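Local structure of putative cell surface protein (4OFQ) at residues 76-81 / 99-104; 83-88 / 92-97; 72-77 / 159-164. The protein is a streptococcal cell-surface adhesin of the antigen I/II family, whose C-terminal region of beta-sandwich domains probably serves in attachment of the bacterium. One frame throughout, in Å; residues are numbered along the deposited sequence.

In the fold
All three contacts fall in the first of the two antigen I/II family regions, a calcium-binding beta sandwich. Residues 72-77 of contact 3 come first along the chain, run into residues 76-81 of contact 1 through the shared Asp76 and Gly77, and lead by strand 80-87 into contact 2, whose second segment, 92-97, precedes 99-104 of contact 1; residues 159-164 come last. Centres of contacts 1 and 2 lie about 17 Å apart, of 1 and 3 about 14 Å, of 2 and 3 about 28 Å. Strands 75-76 and 80-87 both pair with strand 149-157. Contact 3 joins two loops, contact 2 strand 80-87 to its following segment, contact 1 a corner to edge strand 97-102 of the mixed sheet.

Contact 1: residues 76-81 / 99-104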
loop_
_atom_site.group_PDB
_atom_site.type_symbol
_atom_site.label_atom_id
_atom_site.label_comp_id
_atom_site.label_asym_id
_atom_site.label_seq_id
_atom_site.Cartn_x
_atom_site.Cartn_y
_atom_site.Cartn_z
ATOM N N ASP A 76 2.900 5.789 8.649
ATOM C CA ASP A 76 3.695 5.716 9.875
ATOM C C ASP A 76 5.014 6.476 9.683
ATOM O O ASP A 76 5.956 5.958 9.091
ATOM C CB ASP A 76 3.971 4.251 10.238
ATOM C CG ASP A 76 4.816 4.107 11.496
ATOM O OD1 ASP A 76 5.055 5.130 12.188
ATOM O OD2 ASP A 76 5.239 2.967 11.786
ATOM N N GLY A 77 5.087 7.710 10.178
ATOM C CA GLY A 77 6.291 8.508 9.980
ATOM C C GLY A 77 7.558 7.880 10.552
ATOM O O GLY A 77 8.658 8.078 10.050
ATOM N N HIS A 78 7.393 7.101 11.606
ATOM C CA HIS A 78 8.518 6.421 12.240
ATOM C C HIS A 78 9.085 5.252 11.441
ATOM O O HIS A 78 10.120 4.704 11.801
ATOM C CB HIS A 78 8.096 5.991 13.639
ATOM C CG HIS A 78 7.600 7.140 14.454
ATOM N ND1 HIS A 78 8.455 8.031 15.065
ATOM C CD2 HIS A 78 6.347 7.601 14.677
ATOM C CE1 HIS A 78 7.744 8.970 15.668
ATOM N NE2 HIS A 78 6.463 8.730 15.447
ATOM N N SER A 79 8.414 4.884 10.356
ATOM C CA SER A 79 8.881 3.773 9.516
ATOM C C SER A 79 9.808 4.253 8.406
ATOM O O SER A 79 10.345 3.437 7.646
ATOM C CB SER A 79 7.690 3.045 8.872
ATOM O OG SER A 79 7.047 3.865 7.897
ATOM N N LEU A 80 10.015 5.564 8.315
ATOM C CA LEU A 80 10.818 6.115 7.215
ATOM C C LEU A 80 12.174 5.446 7.079
ATOM O O LEU A 80 12.915 5.314 8.053
ATOM C CB LEU A 80 11.018 7.635 7.366
ATOM C CG LEU A 80 11.988 8.266 6.350
ATOM C CD1 LEU A 80 11.473 8.080 4.900
ATOM C CD2 LEU A 80 12.249 9.761 6.634
ATOM N N VAL A 81 12.496 5.031 5.862
ATOM C CA VAL A 81 13.859 4.628 5.518
ATOM C C VAL A 81 14.358 5.594 4.457
ATOM O O VAL A 81 13.731 5.735 3.398
ATOM C CB VAL A 81 13.910 3.194 4.953
ATOM C CG1 VAL A 81 15.343 2.851 4.444
ATOM C CG2 VAL A 81 13.432 2.182 5.998
ATOM N N MET A 99 18.501 16.056 9.836
ATOM C CA MET A 99 17.224 15.385 9.621
ATOM C C MET A 99 16.404 15.464 10.902
ATOM O O MET A 99 16.798 14.902 11.924
ATOM C CB MET A 99 17.422 13.919 9.225
ATOM C CG MET A 99 16.096 13.199 8.992
ATOM S SD MET A 99 16.260 11.518 8.348
ATOM C CE MET A 99 17.422 11.712 7.022
ATOM N N ARG A 100 15.272 16.167 10.853
ATOM C CA ARG A 100 14.460 16.386 12.049
ATOM C C ARG A 100 13.058 15.824 11.870
ATOM O O ARG A 100 12.327 16.231 10.958
ATOM C CB ARG A 100 14.381 17.892 12.393
ATOM C CG ARG A 100 15.684 18.494 12.895
ATOM C CD ARG A 100 15.523 20.009 13.030
ATOM N NE ARG A 100 16.737 20.663 13.500
ATOM C CZ ARG A 100 16.898 21.134 14.732
ATOM N NH1 ARG A 100 15.920 21.026 15.629
ATOM N NH2 ARG A 100 18.041 21.712 15.066
ATOM N N HIS A 101 12.677 14.888 12.732
ATOM C CA HIS A 101 11.333 14.345 12.674
ATOM C C HIS A 101 10.503 15.230 13.586
ATOM O O HIS A 101 10.609 15.142 14.817
ATOM C CB HIS A 101 11.295 12.885 13.140
ATOM C CG HIS A 101 10.009 12.186 12.816
ATOM N ND1 HIS A 101 9.706 10.929 13.288
ATOM C CD2 HIS A 101 8.940 12.579 12.078
ATOM C CE1 HIS A 101 8.516 10.565 12.842
ATOM N NE2 HIS A 101 8.030 11.548 12.103
ATOM N N VAL A 102 9.708 16.112 12.993
ATOM C CA VAL A 102 8.929 17.063 13.783
ATOM C C VAL A 102 7.510 16.549 14.040
ATOM O O VAL A 102 6.683 16.494 13.126
ATOM C CB VAL A 102 8.873 18.431 13.105
ATOM C CG1 VAL A 102 8.076 19.406 13.966
ATOM C CG2 VAL A 102 10.293 18.936 12.865
ATOM N N LEU A 103 7.224 16.183 15.287
ATOM C CA LEU A 103 5.943 15.549 15.600
ATOM C C LEU A 103 4.862 16.593 15.879
ATOM O O LEU A 103 3.665 16.311 15.794
ATOM C CB LEU A 103 6.085 14.564 16.768
ATOM C CG LEU A 103 7.054 13.399 16.512
ATOM C CD1 LEU A 103 7.140 12.467 17.726
ATOM C CD2 LEU A 103 6.668 12.618 15.238
ATOM N N SER A 104 5.303 17.799 16.207
ATOM C CA SER A 104 4.411 18.909 16.513
ATOM C C SER A 104 5.233 20.191 16.468
ATOM O O SER A 104 6.402 20.195 16.839
ATOM C CB SER A 104 3.786 18.739 17.896
ATOM O OG SER A 104 3.180 19.949 18.340
#
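His78 and His101 meet in an offset edge-to-face pair that joins the corner after strand 75-76 to strand 97-102, an outer strand of the mixed sheet of the beta sandwich. The ring centroids lie 4.6 Å apart and the planes are inclined at 62°. The touching atom is CE1 of His101, which sits over one face of the His78 ring, displaced toward its rim and only 3.3 Å from CE1 of His78. With CG of His101 anti to its backbone N (chi1 -167°), the ring extends across from the strand to the corner, where its CE1 also comes within 3.7 Å of the carbonyl carbon of Gly77. This is the tight part of the contact, and Gly77 is buried in it. Two overlapping type I turns, Asp76 to Ser79 and Gly77 to Leu80, shape the corner. Asp76 O accepts from both the backbone N and OG of Ser79, the hydroxyl at 2.6 Å from Asp76 O and in the carbonyl plane.

The outer side is looser. His78 and Leu103 are exposed, and CD2 of Leu103 approaches CE1 of His78 obliquely at 3.8 Å. On the inner side, Tyr128 stacks on His101 and its OH bonds to Gly77 O, so one tyrosine of the neighbouring strand 127-132 serves both segments. No hydrogen bond crosses between the segments themselves; the pair is probably held by dispersion and ring electrostatics. NE2 of His101 bonds instead to OH of Tyr70, a residue of the calcium site, which implies that the histidine probably helps to position a ligand residue of the metal from the second shell.

Contact 2: residues 83-88 / 92-97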
loop_
_atom_site.group_PDB
_atom_site.type_symbol
_atom_site.label_atom_id
_atom_site.label_comp_id
_atom_site.label_asym_id
_atom_site.label_seq_id
_atom_site.Cartn_x
_atom_site.Cartn_y
_atom_site.Cartn_z
ATOM N N ASN A 83 16.512 6.083 1.646
ATOM C CA ASN A 83 17.332 5.257 0.765
ATOM C C ASN A 83 18.556 6.023 0.256
ATOM O O ASN A 83 19.662 5.473 0.172
ATOM C CB ASN A 83 16.480 4.693 -0.369
ATOM C CG ASN A 83 15.273 3.936 0.155
ATOM O OD1 ASN A 83 15.414 3.003 0.938
ATOM N ND2 ASN A 83 14.083 4.369 -0.229
ATOM N N SER A 84 18.357 7.290 -0.079
ATOM C CA SER A 84 19.473 8.132 -0.484
ATOM C C SER A 84 19.023 9.584 -0.532
ATOM O O SER A 84 17.838 9.871 -0.704
ATOM C CB SER A 84 19.979 7.705 -1.862
ATOM O OG SER A 84 18.935 7.841 -2.815
ATOM N N ILE A 85 19.967 10.498 -0.335
ATOM C CA ILE A 85 19.728 11.914 -0.608
ATOM C C ILE A 85 20.955 12.386 -1.368
ATOM O O ILE A 85 22.059 12.437 -0.808
ATOM C CB ILE A 85 19.563 12.748 0.668
ATOM C CG1 ILE A 85 18.481 12.148 1.575
ATOM C CG2 ILE A 85 19.201 14.196 0.307
ATOM C CD1 ILE A 85 18.266 12.945 2.868
ATOM N N LYS A 86 20.768 12.703 -2.646
ATOM C CA LYS A 86 21.894 12.936 -3.536
ATOM C C LYS A 86 21.738 14.179 -4.380
ATOM O O LYS A 86 20.652 14.475 -4.887
ATOM C CB LYS A 86 22.123 11.715 -4.443
ATOM C CG LYS A 86 22.738 10.529 -3.713
ATOM C CD LYS A 86 22.994 9.356 -4.655
ATOM C CE LYS A 86 24.126 8.470 -4.133
ATOM N NZ LYS A 86 23.967 8.122 -2.697
ATOM N N ALA A 87 22.836 14.906 -4.526
ATOM C CA ALA A 87 22.865 16.050 -5.419
ATOM C C ALA A 87 22.965 15.549 -6.847
ATOM O O ALA A 87 23.336 14.403 -7.084
ATOM C CB ALA A 87 24.047 16.953 -5.092
ATOM N N ALA A 88 22.645 16.421 -7.796
ATOM C CA ALA A 88 22.699 16.075 -9.218
ATOM C C ALA A 88 24.084 15.629 -9.694
ATOM O O ALA A 88 24.201 14.936 -10.706
ATOM C CB ALA A 88 22.208 17.226 -10.051
ATOM N N ASP A 92 26.657 12.278 -2.156
ATOM C CA ASP A 92 25.807 11.912 -1.027
ATOM C C ASP A 92 25.795 13.105 -0.074
ATOM O O ASP A 92 26.831 13.455 0.490
ATOM C CB ASP A 92 26.376 10.674 -0.330
ATOM C CG ASP A 92 25.630 10.307 0.941
ATOM O OD1 ASP A 92 24.517 10.829 1.178
ATOM O OD2 ASP A 92 26.164 9.482 1.711
ATOM N N VAL A 93 24.637 13.741 0.098
ATOM C CA VAL A 93 24.581 14.955 0.918
ATOM C C VAL A 93 23.898 14.734 2.263
ATOM O O VAL A 93 23.625 15.701 2.986
ATOM C CB VAL A 93 23.930 16.158 0.167
ATOM C CG1 VAL A 93 24.716 16.498 -1.082
ATOM C CG2 VAL A 93 22.476 15.858 -0.187
ATOM N N THR A 94 23.648 13.470 2.607
ATOM C CA THR A 94 22.952 13.149 3.856
ATOM C C THR A 94 23.633 13.755 5.093
ATOM O O THR A 94 22.963 14.218 6.009
ATOM C CB THR A 94 22.775 11.623 4.058
ATOM O OG1 THR A 94 24.046 10.974 3.981
ATOM C CG2 THR A 94 21.856 11.054 2.991
ATOM N N ASN A 95 24.963 13.761 5.117
ATOM C CA ASN A 95 25.676 14.255 6.292
ATOM C C ASN A 95 25.768 15.782 6.333
ATOM O O ASN A 95 26.307 16.350 7.286
ATOM C CB ASN A 95 27.069 13.633 6.384
ATOM C CG ASN A 95 27.021 12.123 6.537
ATOM O OD1 ASN A 95 27.964 11.421 6.173
ATOM N ND2 ASN A 95 25.912 11.614 7.069
ATOM N N LEU A 96 25.249 16.436 5.293
ATOM C CA LEU A 96 25.270 17.899 5.220
ATOM C C LEU A 96 23.960 18.501 5.691
ATOM O O LEU A 96 23.818 19.733 5.729
ATOM C CB LEU A 96 25.528 18.359 3.788
ATOM C CG LEU A 96 26.766 17.772 3.117
ATOM C CD1 LEU A 96 26.946 18.395 1.746
ATOM C CD2 LEU A 96 28.008 17.974 3.980
ATOM N N LEU A 97 23.005 17.629 6.031
ATOM C CA LEU A 97 21.646 18.044 6.372
ATOM C C LEU A 97 21.226 17.516 7.733
ATOM O O LEU A 97 21.407 16.328 8.028
ATOM C CB LEU A 97 20.649 17.484 5.342
ATOM C CG LEU A 97 20.873 17.840 3.872
ATOM C CD1 LEU A 97 19.987 16.964 2.997
ATOM C CD2 LEU A 97 20.562 19.310 3.640
HETATM O O HOH W 1 22.570 9.296 -0.101
#
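Ile85 packs against Val93, Thr94 and Leu97 where the chain leaves strand 80-87 and folds back on itself. From its CB outward, the side chain first meets CG2 of Thr94, 3.7 Å from Ile85 CB. CG1, anti to the carbonyl carbon (chi1 -53°), runs on past the same methyl, and CD1 at the tip still lies 4.1 Å from Thr94 CG2. The other branch, CG2, turns to Val93 CG2 at 3.7 Å and to Leu97 CD1 at 3.9 Å. Strand 149-157 adds Ile149 and Tyr151 to the surroundings of Ile85, and Tyr142 of helix 135-143 touches Val93 and Ala87.

Beside these apolar groups, a single beta bridge joins Lys86 and Asp92, with Val93 N bonded to Ile85 O at 3.0 Å and nearly straight (167°). OD1 of Asp92 accepts from N and OG1 of Thr94, both from the same face of the carboxylate; the N-H bond makes an Asx turn. A water donates to this oxygen and accepts from Ile85 N, with a weak bond from Lys86 NZ. Buried apolar groups thus lie beside a polar, water-bridged flank, where Asp92 OD1 probably helps to fix the start of the 3-10 segment at Thr94.

Contact 3: residues 72-77 / 159-164; sequences DEAIDG and QDFKKG
Phe161 lays one face of its ring against Ala74, joining two connecting segments of the beta sandwich: the loop that leads into strand 75-76, and the loop between strands 149-157 and 164-174. The defining interaction is a CH-pi contact. CB of Ala74 stands 3.7 Å from the centroid of the Phe161 ring and only 9° off its normal, so the methyl lies above the ring centre. Phe161 has CG anti to its backbone N (chi1 -177°), which carries the ring straight across to residues 73 and 74, and chi2 of 76° turns the ring so that its face receives the methyl. Lys163 O, from the ring's own segment, lies over the opposite face toward the rim, so the ring is sandwiched between a methyl and a carbonyl oxygen.

Glu73 reaches the edge of the same ring. Its side chain stays extended, which brings OE2 into the ring plane at 3.6 Å from Phe161 CE1. The carboxylate and ring planes are almost perpendicular. The acidic oxygen faces the ring edge, an approach that is probably favourable, since the edge hydrogens carry partial positive charge. Glu73 O is also close to the ring, 3.4 Å from Phe161 CD1, but comes at it obliquely.

Ile166 of strand 164-174 touches both Ala74 and Phe161, linking the buried pair to that strand; backbone bonding of Ala74 further ties its loop to Lys158, just after strand 149-157. The exposed flank, by contrast, is polar. No direct hydrogen bond links the segments, but a water molecule bridges them, donating to Glu73 O at 2.9 Å and to Asp160 OD1 at 2.6 Å.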
loop_
_atom_site.group_PDB
_atom_site.type_symbol
_atom_site.label_atom_id
_atom_site.label_comp_id
_atom_site.label_asym_id
_atom_site.label_seq_id
_atom_site.Cartn_x
_atom_site.Cartn_y
_atom_site.Cartn_z
ATOM N N ASP A 72 -0.189 12.032 8.429
ATOM C CA ASP A 72 0.232 11.280 9.609
ATOM C C ASP A 72 -0.816 10.297 10.153
ATOM O O ASP A 72 -0.502 9.464 10.990
ATOM C CB ASP A 72 0.816 12.206 10.700
ATOM C CG ASP A 72 -0.222 13.116 11.347
ATOM O OD1 ASP A 72 -1.409 12.740 11.453
ATOM O OD2 ASP A 72 0.172 14.220 11.778
ATOM N N GLU A 73 -2.049 10.396 9.666
ATOM C CA GLU A 73 -3.097 9.428 10.008
ATOM C C GLU A 73 -2.907 8.135 9.220
ATOM O O GLU A 73 -3.360 7.064 9.627
ATOM C CB GLU A 73 -4.478 10.005 9.695
ATOM C CG GLU A 73 -5.639 9.080 10.043
ATOM C CD GLU A 73 -6.910 9.390 9.259
ATOM O OE1 GLU A 73 -7.010 10.499 8.686
ATOM O OE2 GLU A 73 -7.806 8.516 9.210
ATOM N N ALA A 74 -2.227 8.244 8.087
ATOM C CA ALA A 74 -2.119 7.147 7.136
ATOM C C ALA A 74 -0.727 6.530 7.155
ATOM O O ALA A 74 -0.560 5.319 7.331
ATOM C CB ALA A 74 -2.452 7.654 5.733
ATOM N N ILE A 75 0.273 7.379 6.969
ATOM C CA ILE A 75 1.650 6.937 6.921
ATOM C C ILE A 75 2.242 6.894 8.318
ATOM O O ILE A 75 2.070 7.826 9.098
ATOM C CB ILE A 75 2.476 7.872 6.008
ATOM C CG1 ILE A 75 2.249 7.482 4.544
ATOM C CG2 ILE A 75 3.939 7.804 6.339
ATOM C CD1 ILE A 75 2.634 8.557 3.540
ATOM N N ASP A 76 2.900 5.789 8.649
ATOM C CA ASP A 76 3.695 5.716 9.875
ATOM C C ASP A 76 5.014 6.476 9.683
ATOM O O ASP A 76 5.956 5.958 9.091
ATOM C CB ASP A 76 3.971 4.251 10.238
ATOM C CG ASP A 76 4.816 4.107 11.496
ATOM O OD1 ASP A 76 5.055 5.130 12.188
ATOM O OD2 ASP A 76 5.239 2.967 11.786
ATOM N N GLY A 77 5.087 7.710 10.178
ATOM C CA GLY A 77 6.291 8.508 9.980
ATOM C C GLY A 77 7.558 7.880 10.552
ATOM O O GLY A 77 8.658 8.078 10.050
ATOM N N GLN A 159 -0.827 0.467 10.866
ATOM C CA GLN A 159 -1.715 -0.693 10.767
ATOM C C GLN A 159 -3.174 -0.365 11.083
ATOM O O GLN A 159 -4.078 -1.046 10.600
ATOM C CB GLN A 159 -1.205 -1.895 11.570
ATOM C CG GLN A 159 -0.599 -1.567 12.919
ATOM C CD GLN A 159 0.200 -2.732 13.481
ATOM O OE1 GLN A 159 1.334 -2.975 13.066
ATOM N NE2 GLN A 159 -0.393 -3.465 14.419
ATOM N N ASP A 160 -3.414 0.698 11.851
ATOM C CA ASP A 160 -4.795 1.037 12.209
ATOM C C ASP A 160 -5.501 1.924 11.172
ATOM O O ASP A 160 -6.682 2.255 11.322
ATOM C CB ASP A 160 -4.899 1.624 13.633
ATOM C CG ASP A 160 -4.124 2.925 13.804
ATOM O OD1 ASP A 160 -3.726 3.549 12.797
ATOM O OD2 ASP A 160 -3.918 3.331 14.968
ATOM N N PHE A 161 -4.777 2.300 10.122
ATOM C CA PHE A 161 -5.373 3.024 9.011
ATOM C C PHE A 161 -5.898 2.001 8.007
ATOM O O PHE A 161 -5.132 1.397 7.254
ATOM C CB PHE A 161 -4.355 3.969 8.365
ATOM C CG PHE A 161 -4.925 4.805 7.250
ATOM C CD1 PHE A 161 -5.726 5.904 7.525
ATOM C CD2 PHE A 161 -4.657 4.488 5.929
ATOM C CE1 PHE A 161 -6.253 6.677 6.502
ATOM C CE2 PHE A 161 -5.177 5.250 4.901
ATOM C CZ PHE A 161 -5.983 6.351 5.190
ATOM N N LYS A 162 -7.213 1.807 8.011
ATOM C CA LYS A 162 -7.829 0.687 7.304
ATOM C C LYS A 162 -8.375 1.098 5.944
ATOM O O LYS A 162 -8.529 0.271 5.048
ATOM C CB LYS A 162 -8.972 0.109 8.143
ATOM C CG LYS A 162 -8.589 -0.252 9.569
ATOM C CD LYS A 162 -7.925 -1.614 9.647
ATOM C CE LYS A 162 -7.802 -2.076 11.094
ATOM N NZ LYS A 162 -7.292 -3.471 11.197
ATOM N N LYS A 163 -8.693 2.380 5.812
ATOM C CA LYS A 163 -9.221 2.906 4.566
ATOM C C LYS A 163 -9.059 4.412 4.529
ATOM O O LYS A 163 -8.914 5.061 5.567
ATOM C CB LYS A 163 -10.704 2.549 4.411
ATOM C CG LYS A 163 -11.631 3.279 5.382
ATOM C CD LYS A 163 -13.090 2.913 5.121
ATOM C CE LYS A 163 -14.035 3.557 6.127
ATOM N NZ LYS A 163 -14.055 5.042 6.012
ATOM N N GLY A 164 -9.102 4.962 3.323
ATOM C CA GLY A 164 -8.984 6.395 3.134
ATOM C C GLY A 164 -7.933 6.684 2.086
ATOM O O GLY A 164 -7.449 5.778 1.403
HETATM O O HOH W 2 -4.209 5.995 12.147
#